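Local coordinates for protection of telomeres protein 1 (Schizosaccharomyces pombe, PDB 1QZG) that binds single-stranded telomeric DNA of the sequence GGTTAC to protect the 3' overhang, and regulates telomerase and telomere length, at residues D127-A132 and M150-K155; Q36-K41 and Y117-Q122; E15-G20 and L73-C78. One frame throughout, in Å; residues are numbered along the deposited sequence.

Contact 1: residues D127-A132 and M150-K155; sequences DQFRYA and MPRLMK. With nucleotides of chain A.
In the OB fold that forms this DNA-binding domain of Pot1, the last barrel strand, which carries Arg130 and Tyr131, is lined on one side by the irregular chain Met150-Lys155. The two backbones meet in a single beta bridge of Tyr131 with Leu153: Tyr131 N gives a bond of 2.9 Å to Arg152 O, and Met154 N returns one to Tyr131 O. Arg152 carries the largest share of the contact. Extended from CG to NE, it reaches back along the strand and turns the edge of its guanidinium to the backbone, where NH1 bonds to Asp127 O at the corner and to Phe129 O at the start of the strand, each at 3.0 Å. Both oxygens lie in the guanidinium plane, and at Phe129 O the donor sits on a lone pair. Phe129 CE2 lies over one face of the guanidinium, toward its rim, with the two planes only 10° apart, while CD of Arg152 makes a CH-pi contact 3.9 Å from the ring centroid. Arginine suits this place because it joins a planar face to several N-H groups; its NE forms a salt bridge with Asp96 and its NH2 bonds to Ser91. A leucine in its place would probably leave the carbonyl of Asp127 and the carboxylate of Asp96 without these partners and free the corner to shift. That corner meets the DNA: Asp127 N donates to O6 of DG1 of chain A at 2.8 Å, and Asp127 OD1 takes a weak bond from N1 of the same base. Leu153 CD2 lies over one face of the Tyr131 ring, 3.4 Å from Tyr131 CZ, and Tyr131 OH bonds to Gln148. On its other edge, strand 129-133 pairs with strand 106-109, whose Leu107 and Leu109 pack against Tyr131 while Leu108 touches Met154.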
loop_
_atom_site.group_PDB
_atom_site.type_symbol
_atom_site.label_atom_id
_atom_site.label_comp_id
_atom_site.label_asym_id
_atom_site.label_seq_id
_atom_site.Cartn_x
_atom_site.Cartn_y
_atom_site.Cartn_z
ATOM N N ASP C 127 7.212 -11.172 7.946
ATOM C CA ASP C 127 8.069 -11.990 7.095
ATOM C C ASP C 127 7.382 -12.574 5.873
ATOM O O ASP C 127 7.966 -12.631 4.794
ATOM C CB ASP C 127 8.672 -13.150 7.891
ATOM C CG ASP C 127 9.731 -12.696 8.868
ATOM O OD1 ASP C 127 10.410 -11.685 8.586
ATOM O OD2 ASP C 127 9.892 -13.358 9.913
ATOM N N GLN C 128 6.136 -13.002 6.039
ATOM C CA GLN C 128 5.407 -13.621 4.942
ATOM C C GLN C 128 4.411 -12.711 4.230
ATOM O O GLN C 128 3.463 -13.203 3.613
ATOM C CB GLN C 128 4.669 -14.865 5.453
ATOM C CG GLN C 128 5.097 -15.327 6.834
ATOM C CD GLN C 128 4.670 -14.404 7.977
ATOM O OE1 GLN C 128 5.426 -13.522 8.387
ATOM N NE2 GLN C 128 3.479 -14.607 8.446
ATOM N N PHE C 129 4.619 -11.397 4.288
ATOM C CA PHE C 129 3.679 -10.485 3.639
ATOM C C PHE C 129 3.550 -10.762 2.149
ATOM O O PHE C 129 4.479 -11.260 1.505
ATOM C CB PHE C 129 4.085 -9.038 3.839
ATOM C CG PHE C 129 5.022 -8.470 2.809
ATOM C CD1 PHE C 129 4.520 -7.739 1.730
ATOM C CD2 PHE C 129 6.401 -8.632 2.926
ATOM C CE1 PHE C 129 5.378 -7.170 0.781
ATOM C CE2 PHE C 129 7.273 -8.070 1.991
ATOM C CZ PHE C 129 6.761 -7.334 0.914
ATOM N N ARG C 130 2.386 -10.426 1.601
ATOM C CA ARG C 130 2.088 -10.602 0.189
ATOM C C ARG C 130 1.621 -9.263 -0.359
ATOM O O ARG C 130 1.317 -8.343 0.414
ATOM C CB ARG C 130 0.987 -11.647 0.012
ATOM C CG ARG C 130 1.368 -13.041 0.501
ATOM C CD ARG C 130 2.458 -13.649 -0.369
ATOM N NE ARG C 130 2.870 -14.969 0.104
ATOM C CZ ARG C 130 4.018 -15.215 0.732
ATOM N NH1 ARG C 130 4.879 -14.232 0.968
ATOM N NH2 ARG C 130 4.306 -16.445 1.129
ATOM N N TYR C 131 1.565 -9.137 -1.681
ATOM C CA TYR C 131 1.133 -7.882 -2.275
ATOM C C TYR C 131 0.623 -8.003 -3.706
ATOM O O TYR C 131 0.854 -9.012 -4.388
ATOM C CB TYR C 131 2.284 -6.866 -2.248
ATOM C CG TYR C 131 3.303 -7.055 -3.354
ATOM C CD1 TYR C 131 3.189 -6.363 -4.558
ATOM C CD2 TYR C 131 4.361 -7.957 -3.211
ATOM C CE1 TYR C 131 4.101 -6.561 -5.597
ATOM C CE2 TYR C 131 5.281 -8.168 -4.247
ATOM C CZ TYR C 131 5.140 -7.465 -5.432
ATOM O OH TYR C 131 6.027 -7.662 -6.455
ATOM N N ALA C 132 -0.100 -6.968 -4.127
ATOM C CA ALA C 132 -0.618 -6.851 -5.483
ATOM C C ALA C 132 -0.321 -5.398 -5.845
ATOM O O ALA C 132 -0.560 -4.478 -5.047
ATOM C CB ALA C 132 -2.124 -7.127 -5.524
ATOM N N MET C 150 7.761 -13.089 -8.400
ATOM C CA MET C 150 6.562 -13.852 -8.115
ATOM C C MET C 150 6.285 -14.297 -6.687
ATOM O O MET C 150 5.115 -14.295 -6.281
ATOM C CB MET C 150 6.543 -15.096 -8.999
ATOM C CG MET C 150 6.812 -14.833 -10.464
ATOM S SD MET C 150 5.407 -14.056 -11.290
ATOM C CE MET C 150 4.160 -15.323 -11.117
ATOM N N PRO C 151 7.275 -14.662 -5.899
ATOM C CA PRO C 151 7.030 -15.259 -4.580
ATOM C C PRO C 151 6.169 -14.488 -3.623
ATOM O O PRO C 151 5.367 -15.095 -2.904
ATOM C CB PRO C 151 8.439 -15.417 -4.006
ATOM C CG PRO C 151 9.337 -15.347 -5.195
ATOM C CD PRO C 151 8.706 -14.286 -6.098
ATOM N N ARG C 152 6.058 -13.165 -3.650
ATOM C CA ARG C 152 5.034 -12.579 -2.756
ATOM C C ARG C 152 3.711 -12.117 -3.431
ATOM O O ARG C 152 2.852 -11.543 -2.758
ATOM C CB ARG C 152 5.611 -11.391 -1.981
ATOM C CG ARG C 152 6.598 -11.776 -0.909
ATOM C CD ARG C 152 7.465 -10.581 -0.529
ATOM N NE ARG C 152 8.623 -10.971 0.237
ATOM C CZ ARG C 152 8.562 -11.489 1.457
ATOM N NH1 ARG C 152 7.387 -11.686 2.040
ATOM N NH2 ARG C 152 9.681 -11.832 2.085
ATOM N N LEU C 153 3.531 -12.358 -4.722
ATOM C CA LEU C 153 2.343 -11.892 -5.430
ATOM C C LEU C 153 1.061 -12.594 -5.040
ATOM O O LEU C 153 1.034 -13.807 -4.856
ATOM C CB LEU C 153 2.522 -12.030 -6.939
ATOM C CG LEU C 153 3.578 -11.172 -7.628
ATOM C CD1 LEU C 153 3.531 -11.378 -9.129
ATOM C CD2 LEU C 153 3.387 -9.692 -7.290
ATOM N N MET C 154 -0.008 -11.817 -4.927
ATOM C CA MET C 154 -1.309 -12.330 -4.600
ATOM C C MET C 154 -2.155 -12.367 -5.843
ATOM O O MET C 154 -2.097 -11.430 -6.638
ATOM C CB MET C 154 -2.024 -11.439 -3.598
ATOM C CG MET C 154 -1.351 -11.293 -2.270
ATOM S SD MET C 154 -2.092 -9.980 -1.273
ATOM C CE MET C 154 -3.819 -10.459 -1.308
ATOM N N LYS C 155 -2.936 -13.423 -6.025
ATOM C CA LYS C 155 -3.808 -13.489 -7.180
ATOM C C LYS C 155 -4.984 -12.605 -6.789
ATOM O O LYS C 155 -5.483 -12.679 -5.669
ATOM C CB LYS C 155 -4.265 -14.924 -7.427
ATOM O "O5'" DG A 1 8.252 -11.539 17.622
ATOM C "C5'" DG A 1 9.465 -11.337 18.345
ATOM C "C4'" DG A 1 10.178 -10.087 17.888
ATOM O "O4'" DG A 1 10.255 -10.070 16.442
ATOM C "C3'" DG A 1 9.510 -8.775 18.287
ATOM O "O3'" DG A 1 10.542 -7.815 18.505
ATOM C "C2'" DG A 1 8.686 -8.419 17.061
ATOM C "C1'" DG A 1 9.517 -8.976 15.911
ATOM N N9 DG A 1 8.731 -9.497 14.798
ATOM C C8 DG A 1 7.444 -9.976 14.849
ATOM N N7 DG A 1 7.025 -10.442 13.704
ATOM C C5 DG A 1 8.094 -10.243 12.841
ATOM C C6 DG A 1 8.234 -10.552 11.458
ATOM O O6 DG A 1 7.415 -11.080 10.698
ATOM N N1 DG A 1 9.481 -10.178 10.976
ATOM C C2 DG A 1 10.470 -9.584 11.716
ATOM N N2 DG A 1 11.607 -9.301 11.059
ATOM N N3 DG A 1 10.356 -9.288 13.003
ATOM C C4 DG A 1 9.149 -9.646 13.496
#

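Contact 2: residues Q36-K41 and Y117-Q122; sequences QELQKK and YRDRTQ. With TMP (thymidine-5'-phosphate), chain E.
Gln36 and Thr121 bring the two backbones to 5.4 Å between their CA atoms, where an irregular chain, 36-41, passes the beginning of strand 120-126. That strand follows a type I' turn from Tyr117 to Arg120, the tight reversal of a beta hairpin in the OB barrel; Arg118 and Asp119, at its two middle positions, both have positive phi. The backbones are joined through side chain and water. Water 1 donates to Gln36 O and accepts from Thr121 N, bridging the two backbones. Thr121 points its side chain at the loop, and with OG1 beside its own backbone N (chi1 -66°) the hydroxyl lies 3.0 Å from Glu37 O. Water 2 links the same OG1 to Gln39 N, so threonine, small and branched, suits a place where its hydroxyl must sit close to the loop backbone. Leu38 reaches over the turn: its CD2 lies against the start of the strand near Arg120 N, and its CD1 is 3.6 Å from Asp119 OD1. The hairpin also borders the nucleotide pocket, where Gln122 OE1 bonds to Arg115 and Gln122 NE2 comes 3.3 Å from N3 of the thymidine-5'-phosphate. Tyr117 offers one ring face to the thymine base, whose O4 sits 3.5 Å above the plane over the ring centre, while Arg118 CG covers the opposite face.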
loop_
_atom_site.group_PDB
_atom_site.type_symbol
_atom_site.label_atom_id
_atom_site.label_comp_id
_atom_site.label_asym_id
_atom_site.label_seq_id
_atom_site.Cartn_x
_atom_site.Cartn_y
_atom_site.Cartn_z
ATOM N N GLN C 36 -3.022 5.453 10.820
ATOM C CA GLN C 36 -2.091 6.461 11.313
ATOM C C GLN C 36 -2.335 6.803 12.777
ATOM O O GLN C 36 -1.511 7.471 13.403
ATOM C CB GLN C 36 -2.172 7.724 10.454
ATOM C CG GLN C 36 -1.625 7.520 9.051
ATOM C CD GLN C 36 -1.821 8.726 8.164
ATOM O OE1 GLN C 36 -2.942 9.183 7.965
ATOM N NE2 GLN C 36 -0.728 9.247 7.619
ATOM N N GLU C 37 -3.465 6.352 13.318
ATOM C CA GLU C 37 -3.788 6.603 14.720
ATOM C C GLU C 37 -2.713 5.975 15.597
ATOM O O GLU C 37 -2.298 4.838 15.360
ATOM C CB GLU C 37 -5.149 5.995 15.079
ATOM C CG GLU C 37 -6.353 6.756 14.538
ATOM C CD GLU C 37 -7.672 6.053 14.828
ATOM O OE1 GLU C 37 -7.654 4.963 15.445
ATOM O OE2 GLU C 37 -8.732 6.590 14.435
ATOM N N LEU C 38 -2.251 6.714 16.601
ATOM C CA LEU C 38 -1.226 6.192 17.493
ATOM C C LEU C 38 -1.824 5.119 18.386
ATOM O O LEU C 38 -2.859 5.329 19.017
ATOM C CB LEU C 38 -0.634 7.305 18.357
ATOM C CG LEU C 38 0.282 8.316 17.661
ATOM C CD1 LEU C 38 0.670 9.380 18.660
ATOM C CD2 LEU C 38 1.526 7.627 17.107
ATOM N N GLN C 39 -1.163 3.968 18.429
ATOM C CA GLN C 39 -1.619 2.851 19.242
ATOM C C GLN C 39 -0.531 2.416 20.209
ATOM O O GLN C 39 0.658 2.509 19.903
ATOM C CB GLN C 39 -2.009 1.677 18.349
ATOM C CG GLN C 39 -3.221 1.940 17.471
ATOM C CD GLN C 39 -4.485 2.155 18.280
ATOM O OE1 GLN C 39 -4.745 1.433 19.243
ATOM N NE2 GLN C 39 -5.285 3.141 17.886
ATOM N N LYS C 40 -0.938 1.935 21.377
ATOM C CA LYS C 40 0.031 1.492 22.364
ATOM C C LYS C 40 0.557 0.110 21.975
ATOM O O LYS C 40 1.748 -0.163 22.103
ATOM C CB LYS C 40 -0.605 1.457 23.761
ATOM C CG LYS C 40 0.411 1.638 24.883
ATOM C CD LYS C 40 -0.223 1.608 26.269
ATOM C CE LYS C 40 0.859 1.682 27.342
ATOM N NZ LYS C 40 0.321 1.599 28.731
ATOM N N LYS C 41 -0.327 -0.752 21.483
ATOM C CA LYS C 41 0.072 -2.096 21.077
ATOM C C LYS C 41 0.031 -2.331 19.566
ATOM O O LYS C 41 -0.922 -1.947 18.889
ATOM C CB LYS C 41 -0.799 -3.140 21.784
ATOM C CG LYS C 41 -0.559 -3.199 23.289
ATOM C CD LYS C 41 -1.289 -4.355 23.957
ATOM C CE LYS C 41 -0.918 -4.427 25.436
ATOM N NZ LYS C 41 -1.542 -5.583 26.146
ATOM N N TYR C 117 6.760 4.793 16.331
ATOM C CA TYR C 117 8.168 5.138 16.217
ATOM C C TYR C 117 8.272 6.649 16.114
ATOM O O TYR C 117 7.590 7.274 15.300
ATOM C CB TYR C 117 8.804 4.504 14.985
ATOM C CG TYR C 117 10.257 4.889 14.817
ATOM C CD1 TYR C 117 10.656 5.728 13.779
ATOM C CD2 TYR C 117 11.225 4.475 15.744
ATOM C CE1 TYR C 117 11.976 6.156 13.672
ATOM C CE2 TYR C 117 12.544 4.887 15.636
ATOM C CZ TYR C 117 12.913 5.734 14.601
ATOM O OH TYR C 117 14.219 6.174 14.516
ATOM N N ARG C 118 9.121 7.230 16.954
ATOM C CA ARG C 118 9.311 8.676 16.969
ATOM C C ARG C 118 7.992 9.434 16.872
ATOM O O ARG C 118 7.866 10.369 16.078
ATOM C CB ARG C 118 10.215 9.132 15.822
ATOM C CG ARG C 118 11.670 8.978 16.075
ATOM C CD ARG C 118 12.463 9.766 15.048
ATOM N NE ARG C 118 13.900 9.505 15.057
ATOM C CZ ARG C 118 14.768 10.166 14.295
ATOM N NH1 ARG C 118 14.341 11.118 13.475
ATOM N NH2 ARG C 118 16.057 9.873 14.352
ATOM N N ASP C 119 7.003 9.004 17.648
ATOM C CA ASP C 119 5.697 9.662 17.676
ATOM C C ASP C 119 4.899 9.629 16.370
ATOM O O ASP C 119 4.194 10.580 16.039
ATOM C CB ASP C 119 5.865 11.115 18.127
ATOM C CG ASP C 119 4.545 11.775 18.444
ATOM O OD1 ASP C 119 3.749 11.168 19.192
ATOM O OD2 ASP C 119 4.308 12.898 17.954
ATOM N N ARG C 120 5.002 8.531 15.633
ATOM C CA ARG C 120 4.267 8.385 14.384
ATOM C C ARG C 120 4.048 6.893 14.178
ATOM O O ARG C 120 4.904 6.089 14.544
ATOM C CB ARG C 120 4.997 9.102 13.247
ATOM C CG ARG C 120 5.180 10.594 13.469
ATOM C CD ARG C 120 5.685 11.282 12.211
ATOM N NE ARG C 120 5.866 12.717 12.407
ATOM C CZ ARG C 120 6.298 13.552 11.467
ATOM N NH1 ARG C 120 6.594 13.092 10.258
ATOM N NH2 ARG C 120 6.432 14.843 11.737
ATOM N N THR C 121 2.927 6.518 13.576
ATOM C CA THR C 121 2.694 5.105 13.326
ATOM C C THR C 121 3.452 4.762 12.052
ATOM O O THR C 121 3.467 5.532 11.097
ATOM C CB THR C 121 1.208 4.791 13.162
ATOM O OG1 THR C 121 0.545 5.023 14.410
ATOM C CG2 THR C 121 1.012 3.323 12.750
ATOM N N GLN C 122 4.083 3.601 12.054
ATOM C CA GLN C 122 4.889 3.155 10.941
ATOM C C GLN C 122 4.515 1.711 10.636
ATOM O O GLN C 122 4.139 0.959 11.535
ATOM C CB GLN C 122 6.353 3.266 11.373
ATOM C CG GLN C 122 7.410 2.852 10.382
ATOM C CD GLN C 122 8.765 2.698 11.060
ATOM O OE1 GLN C 122 8.953 1.823 11.909
ATOM N NE2 GLN C 122 9.712 3.553 10.695
HETATM C "C1'" TMP E . 15.514 5.981 9.701
HETATM N N1 TMP E . 14.803 5.032 10.562
HETATM C C2 TMP E . 13.521 4.655 10.240
HETATM O O2 TMP E . 12.928 5.074 9.260
HETATM N N3 TMP E . 12.954 3.761 11.116
HETATM C C4 TMP E . 13.529 3.221 12.253
HETATM O O4 TMP E . 12.886 2.445 12.955
HETATM C C5 TMP E . 14.882 3.652 12.520
HETATM C C5M TMP E . 15.597 3.106 13.716
HETATM C C6 TMP E . 15.438 4.525 11.673
HETATM O O HOH W 1 1.196 8.376 12.505
HETATM O O HOH W 2 1.197 3.423 16.854
#

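Contact 3: residues E15-G20 and L73-C78; sequences ELLNAG and LWDPTC
Asp75 OD1 accepts from the backbone N of Thr77 at 2.7 Å, with an N-H...O angle of 157°. The amide comes from above the carboxylate plane. Since the donor lies two residues on, this is an Asx turn, and it sits within a type I beta turn from Asp75 to Cys78 closed by Cys78 N to Asp75 O at 3.0 Å. Aspartate has a second oxygen to spend: OD2 bonds to Ile32 N, while Thr77 OG1 receives Arg33 N, so the turn also grips the start of helix 32-35. Here the chain leaves strand 67-74 of the OB barrel, and the last turn of the N-terminal helix 10-18 packs onto it through Leu17. With its CG anti to the carbonyl carbon (chi1 -68°), this leucine spreads two methyls over the turn. CD1 presses on the Pro76 ring, 3.4 Å from Pro76 CD and tighter than usual for carbons; CD2 comes equally near Asp75 OD2. Lower on the same side chain, Leu17 CB touches Thr77 CG2 at 3.7 Å.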
loop_
_atom_site.group_PDB
_atom_site.type_symbol
_atom_site.label_atom_id
_atom_site.label_comp_id
_atom_site.label_asym_id
_atom_site.label_seq_id
_atom_site.Cartn_x
_atom_site.Cartn_y
_atom_site.Cartn_z
ATOM N N GLU C 15 -17.373 5.535 1.391
ATOM C CA GLU C 15 -18.117 5.071 2.569
ATOM C C GLU C 15 -17.356 3.924 3.202
ATOM O O GLU C 15 -17.252 3.820 4.423
ATOM C CB GLU C 15 -19.501 4.574 2.171
ATOM C CG GLU C 15 -20.059 5.272 0.958
ATOM C CD GLU C 15 -21.554 5.119 0.843
ATOM O OE1 GLU C 15 -22.243 5.304 1.869
ATOM O OE2 GLU C 15 -22.041 4.832 -0.270
ATOM N N LEU C 16 -16.842 3.053 2.343
ATOM C CA LEU C 16 -16.061 1.909 2.780
ATOM C C LEU C 16 -14.914 2.420 3.657
ATOM O O LEU C 16 -14.814 2.064 4.832
ATOM C CB LEU C 16 -15.516 1.175 1.553
ATOM C CG LEU C 16 -15.894 -0.294 1.339
ATOM C CD1 LEU C 16 -17.131 -0.680 2.147
ATOM C CD2 LEU C 16 -16.107 -0.521 -0.150
ATOM N N LEU C 17 -14.070 3.275 3.085
ATOM C CA LEU C 17 -12.935 3.841 3.804
ATOM C C LEU C 17 -13.325 4.597 5.068
ATOM O O LEU C 17 -12.668 4.472 6.101
ATOM C CB LEU C 17 -12.154 4.775 2.886
ATOM C CG LEU C 17 -11.431 4.073 1.743
ATOM C CD1 LEU C 17 -10.920 5.100 0.755
ATOM C CD2 LEU C 17 -10.297 3.241 2.310
ATOM N N ASN C 18 -14.386 5.394 4.987
ATOM C CA ASN C 18 -14.834 6.154 6.145
ATOM C C ASN C 18 -15.186 5.269 7.338
ATOM O O ASN C 18 -15.227 5.740 8.476
ATOM C CB ASN C 18 -16.047 7.017 5.792
ATOM C CG ASN C 18 -15.694 8.167 4.881
ATOM O OD1 ASN C 18 -14.561 8.647 4.881
ATOM N ND2 ASN C 18 -16.671 8.636 4.113
ATOM N N ALA C 19 -15.440 3.990 7.086
ATOM C CA ALA C 19 -15.793 3.077 8.163
ATOM C C ALA C 19 -14.567 2.651 8.963
ATOM O O ALA C 19 -14.689 1.965 9.975
ATOM C CB ALA C 19 -16.500 1.851 7.598
ATOM N N GLY C 20 -13.386 3.066 8.513
ATOM C CA GLY C 20 -12.166 2.692 9.209
ATOM C C GLY C 20 -11.701 1.329 8.732
ATOM O O GLY C 20 -10.646 1.203 8.111
ATOM N N LEU C 73 1.984 5.091 1.677
ATOM C CA LEU C 73 0.667 4.780 1.149
ATOM C C LEU C 73 -0.355 5.824 1.524
ATOM O O LEU C 73 -0.411 6.304 2.650
ATOM C CB LEU C 73 0.152 3.433 1.655
ATOM C CG LEU C 73 0.490 2.164 0.855
ATOM C CD1 LEU C 73 -0.368 0.998 1.299
ATOM C CD2 LEU C 73 0.319 2.410 -0.635
ATOM N N TRP C 74 -1.180 6.173 0.550
ATOM C CA TRP C 74 -2.202 7.184 0.727
ATOM C C TRP C 74 -3.552 6.648 0.289
ATOM O O TRP C 74 -3.631 5.735 -0.546
ATOM C CB TRP C 74 -1.830 8.410 -0.111
ATOM C CG TRP C 74 -2.882 9.473 -0.222
ATOM C CD1 TRP C 74 -2.927 10.634 0.501
ATOM C CD2 TRP C 74 -4.025 9.498 -1.088
ATOM N NE1 TRP C 74 -4.021 11.382 0.131
ATOM C CE2 TRP C 74 -4.707 10.712 -0.847
ATOM C CE3 TRP C 74 -4.556 8.632 -2.056
ATOM C CZ2 TRP C 74 -5.881 11.062 -1.525
ATOM C CZ3 TRP C 74 -5.697 8.971 -2.735
ATOM C CH2 TRP C 74 -6.354 10.187 -2.468
ATOM N N ASP C 75 -4.620 7.201 0.853
ATOM C CA ASP C 75 -5.964 6.851 0.415
ATOM C C ASP C 75 -6.810 8.087 0.711
ATOM O O ASP C 75 -6.361 8.981 1.454
ATOM C CB ASP C 75 -6.458 5.549 1.080
ATOM C CG ASP C 75 -6.993 5.709 2.480
ATOM O OD1 ASP C 75 -7.112 6.858 2.937
ATOM O OD2 ASP C 75 -7.279 4.678 3.125
ATOM N N PRO C 76 -8.019 8.164 0.148
ATOM C CA PRO C 76 -8.900 9.317 0.357
ATOM C C PRO C 76 -9.194 9.761 1.789
ATOM O O PRO C 76 -9.832 10.792 1.980
ATOM C CB PRO C 76 -10.171 8.919 -0.394
ATOM C CG PRO C 76 -9.657 8.014 -1.481
ATOM C CD PRO C 76 -8.664 7.165 -0.720
ATOM N N THR C 77 -8.748 9.014 2.796
ATOM C CA THR C 77 -9.020 9.442 4.161
ATOM C C THR C 77 -7.957 10.380 4.712
ATOM O O THR C 77 -8.137 11.009 5.754
ATOM C CB THR C 77 -9.201 8.264 5.121
ATOM O OG1 THR C 77 -8.010 7.480 5.124
ATOM C CG2 THR C 77 -10.378 7.407 4.691
ATOM N N CYS C 78 -6.846 10.466 4.013
ATOM C CA CYS C 78 -5.801 11.418 4.395
ATOM C C CYS C 78 -6.027 12.644 3.532
ATOM O O CYS C 78 -6.979 12.675 2.751
ATOM C CB CYS C 78 -4.377 10.874 4.149
ATOM S SG CYS C 78 -4.243 9.061 4.299
#

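From the N terminus, helix 10-18 comes first, and contact 3 closes a long loop by bringing its end to the exit of strand 67-74. Contact 2 opens within that loop, at the segment 36-41 after helix 32-35, and closes well beyond it at the hairpin 117-122, so the two cross; they also touch, where Gln36 meets Cys78. Contact 1 starts only after contact 2 has closed, in series with both, and joins strand 129-133 to the chain ahead of helix 158-175. All three reach the same mixed sheet of the OB fold, contacts 1 and 3 on opposite sides of the chain's centre, with about 23 Å between their own centres.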